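Beta-glucanase (Bacteroides thetaiotaomicron, PDB 6EUG) probably hydrolyses beta-1,3-linked galactans of arabinogalactan through its family 43 glycoside hydrolase domain, the part of the longer protein present here. Local coordinates at residues 214-228 with 263-276. Residues are numbered along the deposited sequence; the frame is centred on the assembly and turned at random. Where two conformers were deposited one is given.
Sequences DMTLFVDDDGKAYHI and EAPAIFKKEGTYWM. With GIM (glucoimidazole), chain B.
Asp214 and Ala264 meet beside the glucoimidazole: Ala264 N donates to Asp214 OD2 over 3.0 Å, reaching the anti side of that oxygen, 16° out of the carboxylate plane. The same OD2 accepts from O2 of the ligand at 2.7 Å, and both bonds would hold the carboxylate in its orientation. Strands 215-219 and 265-270 run away from the ligand nearly parallel, as inner strands of adjacent blades in the five-bladed beta-propeller of family 43. Their axes come no nearer than 6.5 Å, so waters and side chains rather than a ladder join them; one water links Thr216 OG1 to Pro265 O. Between the blades, Ile228 CD1, from the next strand of its sheet, presses on Ile267 CD1 (3.6 Å), the two side chains crossing at about a right angle, while Ile228 CG2 reaches the sulfur of Met276. Phe218, with CG anti to its own N (chi1 -173°), directs its ring across to Lys269; Phe218 CZ lies 3.8 Å from Lys269 CB. At the far end Tyr274 OH donates to Asp220 OD2 on the syn side (2.8 Å), ring and carboxylate planes 72° apart. Fully extended, Lys269 brings NZ to 3.0 Å from Asp221 OD2, above that carboxylate's plane, and donates also to Tyr274 OH. A weak, long salt bridge joins Lys269 NZ to Asp220 OD1 (3.5 Å). The seam thus passes from a ligand-binding carboxylate, through an apolar middle, to an ionic far end, where the lysine probably offsets the two aspartates' charge.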
ATOM      1  N   ASP A 214       0.140   3.003  -5.885  1.00 12.73           N
ATOM      2  CA  ASP A 214       0.196   2.752  -4.450  1.00 13.20           C
ATOM      3  C   ASP A 214      -0.799   1.605  -4.110  1.00 13.03           C
ATOM      4  O   ASP A 214      -1.896   1.524  -4.702  1.00 13.69           O
ATOM      5  CB  ASP A 214      -0.194   3.977  -3.609  1.00 14.54           C
ATOM      6  CG  ASP A 214       0.849   5.079  -3.594  1.00 15.10           C
ATOM      7  OD1 ASP A 214       1.937   4.994  -4.218  1.00 14.47           O
ATOM      8  OD2 ASP A 214       0.580   6.068  -2.867  1.00 16.18           O
ATOM      9  N   MET A 215      -0.364   0.706  -3.224  1.00 12.72           N
ATOM     10  CA  MET A 215      -1.126  -0.522  -2.897  1.00 12.08           C
ATOM     11  C   MET A 215      -0.855  -1.096  -1.513  1.00 12.10           C
ATOM     12  O   MET A 215       0.151  -0.788  -0.859  1.00 13.08           O
ATOM     13  CB  MET A 215      -0.847  -1.610  -3.957  1.00 14.04           C
ATOM     14  CG  MET A 215       0.622  -1.998  -4.161  1.00 13.15           C
ATOM     15  SD  MET A 215       0.999  -3.747  -4.442  1.00 15.10           S
ATOM     16  CE  MET A 215       0.769  -4.346  -2.754  1.00 15.52           C
ATOM     17  N   THR A 216      -1.785  -1.968  -1.080  1.00 12.55           N
ATOM     18  CA  THR A 216      -1.577  -2.808   0.050  1.00 14.05           C
ATOM     19  C   THR A 216      -2.338  -4.128  -0.112  1.00 14.28           C
ATOM     20  O   THR A 216      -2.971  -4.375  -1.162  1.00 13.68           O
ATOM     21  CB  THR A 216      -1.898  -2.085   1.361  1.00 14.81           C
ATOM     22  OG1 THR A 216      -1.358  -2.819   2.473  1.00 14.96           O
ATOM     23  CG2 THR A 216      -3.424  -1.860   1.556  1.00 14.35           C
ATOM     24  N   LEU A 217      -2.188  -4.971   0.905  1.00 14.33           N
ATOM     25  CA  LEU A 217      -2.837  -6.304   0.997  1.00 13.03           C
ATOM     26  C   LEU A 217      -3.539  -6.467   2.317  1.00 14.51           C
ATOM     27  O   LEU A 217      -3.088  -5.910   3.330  1.00 17.05           O
ATOM     28  CB  LEU A 217      -1.797  -7.438   0.869  1.00 13.55           C
ATOM     29  CG  LEU A 217      -0.960  -7.538  -0.413  1.00 13.93           C
ATOM     30  CD1 LEU A 217       0.158  -8.601  -0.310  1.00 14.15           C
ATOM     31  CD2 LEU A 217      -1.815  -7.809  -1.647  1.00 15.47           C
ATOM     32  N   PHE A 218      -4.591  -7.290   2.332  1.00 13.25           N
ATOM     33  CA  PHE A 218      -5.269  -7.635   3.590  1.00 14.00           C
ATOM     34  C   PHE A 218      -5.815  -9.052   3.540  1.00 12.98           C
ATOM     35  O   PHE A 218      -6.498  -9.400   2.576  1.00 13.66           O
ATOM     36  CB  PHE A 218      -6.420  -6.658   3.930  1.00 15.93           C
ATOM     37  CG  PHE A 218      -7.018  -6.893   5.309  1.00 15.19           C
ATOM     38  CD1 PHE A 218      -6.327  -6.512   6.451  1.00 16.87           C
ATOM     39  CD2 PHE A 218      -8.231  -7.527   5.462  1.00 17.68           C
ATOM     40  CE1 PHE A 218      -6.844  -6.745   7.710  1.00 17.99           C
ATOM     41  CE2 PHE A 218      -8.761  -7.763   6.725  1.00 16.10           C
ATOM     42  CZ  PHE A 218      -8.073  -7.375   7.853  1.00 18.21           C
ATOM     43  N   VAL A 219      -5.480  -9.854   4.559  1.00 13.12           N
ATOM     44  CA  VAL A 219      -6.059 -11.198   4.736  1.00 13.45           C
ATOM     45  C   VAL A 219      -7.256 -11.138   5.718  1.00 14.89           C
ATOM     46  O   VAL A 219      -7.115 -10.793   6.915  1.00 14.25           O
ATOM     47  CB  VAL A 219      -5.032 -12.244   5.253  1.00 15.12           C
ATOM     48  CG1 VAL A 219      -5.705 -13.629   5.379  1.00 17.12           C
ATOM     49  CG2 VAL A 219      -3.811 -12.337   4.356  1.00 17.43           C
ATOM     50  N   ASP A 220      -8.418 -11.475   5.206  1.00 16.04           N
ATOM     51  CA  ASP A 220      -9.660 -11.419   5.995  1.00 17.65           C
ATOM     52  C   ASP A 220      -9.842 -12.685   6.857  1.00 17.46           C
ATOM     53  O   ASP A 220      -9.060 -13.659   6.767  1.00 16.21           O
ATOM     54  CB  ASP A 220     -10.832 -11.195   5.034  1.00 17.92           C
ATOM     55  CG  ASP A 220     -12.005 -10.433   5.655  1.00 19.28           C
ATOM     56  OD1 ASP A 220     -12.009 -10.110   6.864  1.00 20.10           O
ATOM     57  OD2 ASP A 220     -12.984 -10.245   4.908  1.00 21.17           O
ATOM     58  N   ASP A 221     -10.849 -12.656   7.721  1.00 17.80           N
ATOM     59  CA  ASP A 221     -11.056 -13.726   8.702  1.00 20.63           C
ATOM     60  C   ASP A 221     -11.532 -15.063   8.106  1.00 19.79           C
ATOM     61  O   ASP A 221     -11.344 -16.116   8.729  1.00 24.65           O
ATOM     62  CB  ASP A 221     -11.893 -13.228   9.913  1.00 24.15           C
ATOM     63  CG  ASP A 221     -13.186 -12.558   9.520  1.00 22.80           C
ATOM     64  OD1 ASP A 221     -13.588 -12.635   8.318  1.00 26.80           O
ATOM     65  OD2 ASP A 221     -13.803 -11.946  10.415  1.00 19.63           O
ATOM     66  N   ASP A 222     -12.042 -15.025   6.869  1.00 18.37           N
ATOM     67  CA  ASP A 222     -12.389 -16.221   6.092  1.00 16.01           C
ATOM     68  C   ASP A 222     -11.240 -16.805   5.248  1.00 18.34           C
ATOM     69  O   ASP A 222     -11.472 -17.694   4.433  1.00 21.81           O
ATOM     70  CB  ASP A 222     -13.591 -15.911   5.199  1.00 19.87           C
ATOM     71  CG  ASP A 222     -13.345 -14.773   4.209  1.00 21.44           C
ATOM     72  OD1 ASP A 222     -12.242 -14.166   4.190  1.00 17.97           O
ATOM     73  OD2 ASP A 222     -14.286 -14.517   3.411  1.00 24.36           O
ATOM     74  N   GLY A 223     -10.033 -16.233   5.385  1.00 20.70           N
ATOM     75  CA  GLY A 223      -8.859 -16.661   4.609  1.00 19.73           C
ATOM     76  C   GLY A 223      -8.770 -16.036   3.223  1.00 19.16           C
ATOM     77  O   GLY A 223      -7.771 -16.239   2.530  1.00 20.52           O
ATOM     78  N   LYS A 224      -9.779 -15.255   2.826  1.00 17.32           N
ATOM     79  CA  LYS A 224      -9.729 -14.557   1.532  1.00 17.62           C
ATOM     80  C   LYS A 224      -8.806 -13.357   1.663  1.00 17.74           C
ATOM     81  O   LYS A 224      -8.862 -12.624   2.671  1.00 17.99           O
ATOM     82  CB  LYS A 224     -11.114 -14.120   1.052  1.00 17.53           C
ATOM     83  CG  LYS A 224     -11.915 -15.272   0.443  1.00 23.35           C
ATOM     84  CD  LYS A 224     -13.315 -14.868   0.038  1.00 29.43           C
ATOM     85  CE  LYS A 224     -14.078 -16.049  -0.568  1.00 34.36           C
ATOM     86  NZ  LYS A 224     -13.472 -16.508  -1.845  1.00 37.41           N
ATOM     87  N   ALA A 225      -7.937 -13.184   0.679  1.00 16.37           N
ATOM     88  CA  ALA A 225      -7.040 -12.017   0.628  1.00 16.12           C
ATOM     89  C   ALA A 225      -7.488 -11.006  -0.440  1.00 15.05           C
ATOM     90  O   ALA A 225      -8.047 -11.393  -1.463  1.00 14.19           O
ATOM     91  CB  ALA A 225      -5.595 -12.454   0.382  1.00 18.38           C
ATOM     92  N   TYR A 226      -7.183  -9.724  -0.187  1.00 15.25           N
ATOM     93  CA  TYR A 226      -7.555  -8.606  -1.041  1.00 14.59           C
ATOM     94  C   TYR A 226      -6.350  -7.716  -1.358  1.00 14.79           C
ATOM     95  O   TYR A 226      -5.524  -7.417  -0.465  1.00 16.24           O
ATOM     96  CB  TYR A 226      -8.692  -7.737  -0.433  1.00 15.51           C
ATOM     97  CG  TYR A 226      -9.963  -8.571  -0.198  1.00 13.85           C
ATOM     98  CD1 TYR A 226     -10.133  -9.310   0.965  1.00 13.45           C
ATOM     99  CD2 TYR A 226     -10.986  -8.630  -1.168  1.00 13.49           C
ATOM    100  CE1 TYR A 226     -11.260 -10.110   1.152  1.00 14.15           C
ATOM    101  CE2 TYR A 226     -12.095  -9.417  -0.977  1.00 14.35           C
ATOM    102  CZ  TYR A 226     -12.236 -10.142   0.185  1.00 15.40           C
ATOM    103  OH  TYR A 226     -13.358 -10.903   0.344  1.00 19.39           O
ATOM    104  N   HIS A 227      -6.306  -7.298  -2.618  1.00 13.26           N
ATOM    105  CA  HIS A 227      -5.330  -6.321  -3.177  1.00 12.77           C
ATOM    106  C   HIS A 227      -6.070  -4.960  -3.331  1.00 13.20           C
ATOM    107  O   HIS A 227      -7.055  -4.852  -4.081  1.00 13.77           O
ATOM    108  CB  HIS A 227      -4.770  -6.867  -4.491  1.00 13.88           C
ATOM    109  CG  HIS A 227      -3.832  -5.945  -5.228  1.00 13.55           C
ATOM    110  ND1 HIS A 227      -3.786  -5.883  -6.607  1.00 14.37           N
ATOM    111  CD2 HIS A 227      -2.921  -5.054  -4.780  1.00 13.80           C
ATOM    112  CE1 HIS A 227      -2.874  -4.995  -6.971  1.00 15.42           C
ATOM    113  NE2 HIS A 227      -2.341  -4.473  -5.876  1.00 15.73           N
ATOM    114  N   ILE A 228      -5.588  -3.960  -2.599  1.00 12.32           N
ATOM    115  CA  ILE A 228      -6.207  -2.634  -2.493  1.00 11.31           C
ATOM    116  C   ILE A 228      -5.230  -1.664  -3.171  1.00 11.93           C
ATOM    117  O   ILE A 228      -4.056  -1.629  -2.799  1.00 13.52           O
ATOM    118  CB  ILE A 228      -6.455  -2.222  -1.041  1.00 12.38           C
ATOM    119  CG1 ILE A 228      -7.483  -3.188  -0.396  1.00 15.50           C
ATOM    120  CG2 ILE A 228      -7.042  -0.810  -0.989  1.00 13.19           C
ATOM    121  CD1 ILE A 228      -7.520  -3.220   1.095  1.00 23.04           C
ATOM    122  N   GLU A 263      -4.549   7.770  -1.771  0.50 13.79           N
ATOM    123  CA  GLU A 263      -3.242   7.142  -2.012  0.50 13.30           C
ATOM    124  C   GLU A 263      -2.722   6.446  -0.751  0.50 12.94           C
ATOM    125  O   GLU A 263      -3.373   6.489   0.285  0.50 12.20           O
ATOM    126  CB  GLU A 263      -2.235   8.215  -2.489  0.50 13.17           C
ATOM    127  CG  GLU A 263      -2.761   9.195  -3.542  0.50 14.22           C
ATOM    128  CD  GLU A 263      -3.311   8.572  -4.834  0.50 14.21           C
ATOM    129  OE1 GLU A 263      -2.870   7.497  -5.286  0.50 15.35           O
ATOM    130  OE2 GLU A 263      -4.213   9.191  -5.432  0.50 18.55           O
ATOM    131  N   ALA A 264      -1.588   5.745  -0.851  1.00 12.71           N
ATOM    132  CA  ALA A 264      -0.929   5.198   0.345  1.00 11.78           C
ATOM    133  C   ALA A 264      -1.873   4.462   1.325  1.00 11.41           C
ATOM    134  O   ALA A 264      -1.839   4.728   2.535  1.00 14.31           O
ATOM    135  CB  ALA A 264      -0.172   6.293   1.058  1.00 13.42           C
ATOM    136  N   PRO A 265      -2.676   3.527   0.808  1.00 11.50           N
ATOM    137  CA  PRO A 265      -3.687   2.879   1.700  1.00 12.33           C
ATOM    138  C   PRO A 265      -3.088   1.989   2.800  1.00 12.71           C
ATOM    139  O   PRO A 265      -2.110   1.228   2.540  1.00 13.66           O
ATOM    140  CB  PRO A 265      -4.510   2.035   0.716  1.00 12.96           C
ATOM    141  CG  PRO A 265      -3.545   1.724  -0.359  1.00 14.06           C
ATOM    142  CD  PRO A 265      -2.808   3.017  -0.570  1.00 13.19           C
ATOM    143  N   ALA A 266      -3.680   2.064   3.997  1.00 13.02           N
ATOM    144  CA  ALA A 266      -3.378   1.205   5.136  1.00 14.75           C
ATOM    145  C   ALA A 266      -4.730   0.787   5.745  1.00 14.49           C
ATOM    146  O   ALA A 266      -5.667   1.585   5.824  1.00 16.53           O
ATOM    147  CB  ALA A 266      -2.523   1.948   6.167  1.00 16.78           C
ATOM    148  N   ILE A 267      -4.841  -0.479   6.106  1.00 14.85           N
ATOM    149  CA  ILE A 267      -6.141  -1.102   6.465  1.00 13.70           C
ATOM    150  C   ILE A 267      -6.060  -2.057   7.645  1.00 13.66           C
ATOM    151  O   ILE A 267      -5.057  -2.745   7.805  1.00 14.21           O
ATOM    152  CB  ILE A 267      -6.774  -1.809   5.244  1.00 14.92           C
ATOM    153  CG1 ILE A 267      -8.224  -2.282   5.543  1.00 16.13           C
ATOM    154  CG2 ILE A 267      -5.908  -2.951   4.736  1.00 17.36           C
ATOM    155  CD1 ILE A 267      -9.005  -2.652   4.284  1.00 17.99           C
ATOM    156  N   PHE A 268      -7.119  -2.081   8.451  1.00 14.41           N
ATOM    157  CA  PHE A 268      -7.328  -3.078   9.503  1.00 14.98           C
ATOM    158  C   PHE A 268      -8.808  -3.361   9.721  1.00 14.44           C
ATOM    159  O   PHE A 268      -9.683  -2.632   9.207  1.00 16.61           O
ATOM    160  CB  PHE A 268      -6.635  -2.695  10.844  1.00 14.94           C
ATOM    161  CG  PHE A 268      -7.273  -1.553  11.604  1.00 16.81           C
ATOM    162  CD1 PHE A 268      -7.038  -0.234  11.223  1.00 16.45           C
ATOM    163  CD2 PHE A 268      -8.003  -1.787  12.773  1.00 17.29           C
ATOM    164  CE1 PHE A 268      -7.572   0.832  11.936  1.00 16.59           C
ATOM    165  CE2 PHE A 268      -8.564  -0.711  13.498  1.00 17.89           C
ATOM    166  CZ  PHE A 268      -8.340   0.602  13.063  1.00 16.11           C
ATOM    167  N   LYS A 269      -9.086  -4.426  10.488  1.00 15.16           N
ATOM    168  CA  LYS A 269     -10.449  -4.815  10.844  1.00 15.81           C
ATOM    169  C   LYS A 269     -10.509  -4.996  12.352  1.00 15.44           C
ATOM    170  O   LYS A 269      -9.607  -5.631  12.924  1.00 15.91           O
ATOM    171  CB  LYS A 269     -10.876  -6.101  10.115  1.00 15.99           C
ATOM    172  CG  LYS A 269     -12.290  -6.580  10.429  1.00 16.66           C
ATOM    173  CD  LYS A 269     -12.623  -7.875   9.695  1.00 18.39           C
ATOM    174  CE  LYS A 269     -14.118  -8.185   9.800  1.00 17.49           C
ATOM    175  NZ  LYS A 269     -14.560  -9.409   9.093  1.00 17.80           N
ATOM    176  N   LYS A 270     -11.557  -4.428  12.973  1.00 14.73           N
ATOM    177  CA  LYS A 270     -11.774  -4.518  14.424  1.00 14.23           C
ATOM    178  C   LYS A 270     -13.243  -4.743  14.746  1.00 14.19           C
ATOM    179  O   LYS A 270     -14.093  -3.901  14.403  1.00 15.50           O
ATOM    180  CB  LYS A 270     -11.256  -3.237  15.129  1.00 15.77           C
ATOM    181  CG  LYS A 270     -11.435  -3.224  16.669  1.00 18.06           C
ATOM    182  CD  LYS A 270     -10.777  -1.983  17.269  1.00 23.69           C
ATOM    183  CE  LYS A 270     -10.884  -1.906  18.786  1.00 29.53           C
ATOM    184  NZ  LYS A 270     -12.211  -1.351  19.187  1.00 29.64           N
ATOM    185  N   GLU A 271     -13.546  -5.836  15.453  1.00 16.62           N
ATOM    186  CA  GLU A 271     -14.927  -6.133  15.893  1.00 18.25           C
ATOM    187  C   GLU A 271     -15.956  -6.020  14.763  1.00 17.54           C
ATOM    188  O   GLU A 271     -16.997  -5.383  14.907  1.00 18.60           O
ATOM    189  CB  GLU A 271     -15.279  -5.231  17.088  1.00 23.36           C
ATOM    190  CG  GLU A 271     -14.368  -5.509  18.273  1.00 26.87           C
ATOM    191  CD  GLU A 271     -14.626  -4.638  19.476  1.00 31.90           C
ATOM    192  OE1 GLU A 271     -14.991  -3.461  19.340  1.00 31.28           O
ATOM    193  OE2 GLU A 271     -14.445  -5.157  20.580  1.00 43.67           O
ATOM    194  N   GLY A 272     -15.618  -6.603  13.607  1.00 17.11           N
ATOM    195  CA  GLY A 272     -16.497  -6.586  12.435  1.00 17.01           C
ATOM    196  C   GLY A 272     -16.390  -5.470  11.418  1.00 15.79           C
ATOM    197  O   GLY A 272     -16.936  -5.608  10.299  1.00 16.82           O
ATOM    198  N   THR A 273     -15.716  -4.383  11.792  1.00 15.46           N
ATOM    199  CA  THR A 273     -15.693  -3.158  11.004  1.00 15.78           C
ATOM    200  C   THR A 273     -14.311  -2.955  10.371  1.00 15.19           C
ATOM    201  O   THR A 273     -13.271  -3.158  11.032  1.00 14.48           O
ATOM    202  CB  THR A 273     -16.028  -1.933  11.871  1.00 17.25           C
ATOM    203  OG1 THR A 273     -17.336  -2.099  12.417  1.00 19.83           O
ATOM    204  CG2 THR A 273     -15.940  -0.652  11.063  1.00 16.34           C
ATOM    205  N   TYR A 274     -14.335  -2.618   9.085  1.00 13.48           N
ATOM    206  CA  TYR A 274     -13.118  -2.295   8.312  1.00 13.94           C
ATOM    207  C   TYR A 274     -12.805  -0.792   8.416  1.00 13.89           C
ATOM    208  O   TYR A 274     -13.705   0.082   8.276  1.00 15.66           O
ATOM    209  CB  TYR A 274     -13.278  -2.721   6.846  1.00 14.23           C
ATOM    210  CG  TYR A 274     -13.508  -4.205   6.663  1.00 14.23           C
ATOM    211  CD1 TYR A 274     -14.798  -4.734   6.768  1.00 15.17           C
ATOM    212  CD2 TYR A 274     -12.450  -5.093   6.473  1.00 16.24           C
ATOM    213  CE1 TYR A 274     -15.040  -6.076   6.620  1.00 16.88           C
ATOM    214  CE2 TYR A 274     -12.692  -6.460   6.334  1.00 19.69           C
ATOM    215  CZ  TYR A 274     -13.991  -6.946   6.436  1.00 18.24           C
ATOM    216  OH  TYR A 274     -14.326  -8.307   6.352  1.00 19.27           O
ATOM    217  N   TRP A 275     -11.521  -0.494   8.618  1.00 13.64           N
ATOM    218  CA  TRP A 275     -11.016   0.884   8.755  1.00 12.32           C
ATOM    219  C   TRP A 275      -9.802   1.051   7.840  1.00 14.77           C
ATOM    220  O   TRP A 275      -8.805   0.284   7.946  1.00 17.36           O
ATOM    221  CB  TRP A 275     -10.574   1.187  10.200  1.00 13.44           C
ATOM    222  CG  TRP A 275     -11.673   1.117  11.241  1.00 15.17           C
ATOM    223  CD1 TRP A 275     -11.861   0.104  12.161  1.00 16.72           C
ATOM    224  CD2 TRP A 275     -12.734   2.063  11.476  1.00 16.57           C
ATOM    225  NE1 TRP A 275     -12.980   0.350  12.935  1.00 17.27           N
ATOM    226  CE2 TRP A 275     -13.529   1.542  12.551  1.00 16.80           C
ATOM    227  CE3 TRP A 275     -13.098   3.285  10.901  1.00 16.74           C
ATOM    228  CZ2 TRP A 275     -14.631   2.219  13.062  1.00 18.87           C
ATOM    229  CZ3 TRP A 275     -14.225   3.961  11.407  1.00 16.30           C
ATOM    230  CH2 TRP A 275     -14.969   3.417  12.484  1.00 18.42           C
ATOM    231  N   MET A 276      -9.835   2.057   6.978  1.00 14.90           N
ATOM    232  CA  MET A 276      -8.702   2.327   6.077  1.00 13.87           C
ATOM    233  C   MET A 276      -8.264   3.797   6.201  1.00 13.61           C
ATOM    234  O   MET A 276      -9.103   4.712   6.223  1.00 15.78           O
ATOM    235  CB  MET A 276      -9.105   2.007   4.626  1.00 16.24           C
ATOM    236  CG  MET A 276      -8.006   2.160   3.596  1.00 16.03           C
ATOM    237  SD  MET A 276      -8.183   1.150   2.105  1.00 21.60           S
ATOM    238  CE  MET A 276      -9.878   1.386   1.557  1.00 21.79           C
TER
HETATM  239  C1  GIM B 401       3.719   9.015  -4.278  1.00 21.19           C
HETATM  240  C2  GIM B 401       3.626   7.664  -3.681  1.00 20.81           C
HETATM  241  N10 GIM B 401       4.823   9.575  -4.803  1.00 23.02           N
HETATM  242  C3  GIM B 401       5.040   7.130  -3.387  1.00 20.85           C
HETATM  243  C4  GIM B 401       5.959   7.419  -4.611  1.00 23.02           C
HETATM  244  C5  GIM B 401       6.166   8.932  -4.785  1.00 22.59           C
HETATM  245  C6  GIM B 401       6.976   9.288  -6.030  1.00 24.67           C
HETATM  246  C7  GIM B 401       3.135  10.992  -5.040  1.00 24.58           C
HETATM  247  C8  GIM B 401       4.485  10.809  -5.265  1.00 24.10           C
HETATM  248  N1  GIM B 401       2.680   9.875  -4.428  1.00 21.48           N
HETATM  249  O3  GIM B 401       5.009   5.713  -3.158  1.00 20.77           O
HETATM  250  O2  GIM B 401       2.679   7.713  -2.580  1.00 21.37           O
HETATM  251  O4  GIM B 401       5.474   6.844  -5.851  1.00 21.23           O
HETATM  252  O6  GIM B 401       6.232   8.999  -7.210  1.00 28.24           O
HETATM  253  O   HOH W   1      -0.589   5.937  -6.340  1.00 16.70           O
HETATM  254  O   HOH W   2       0.122   1.528   0.730  1.00 13.47           O
HETATM  255  O   HOH W   3      -0.786  -0.748   4.049  1.00 13.51           O
HETATM  256  O   HOH W   4      -2.865  -4.454   5.747  1.00 19.65           O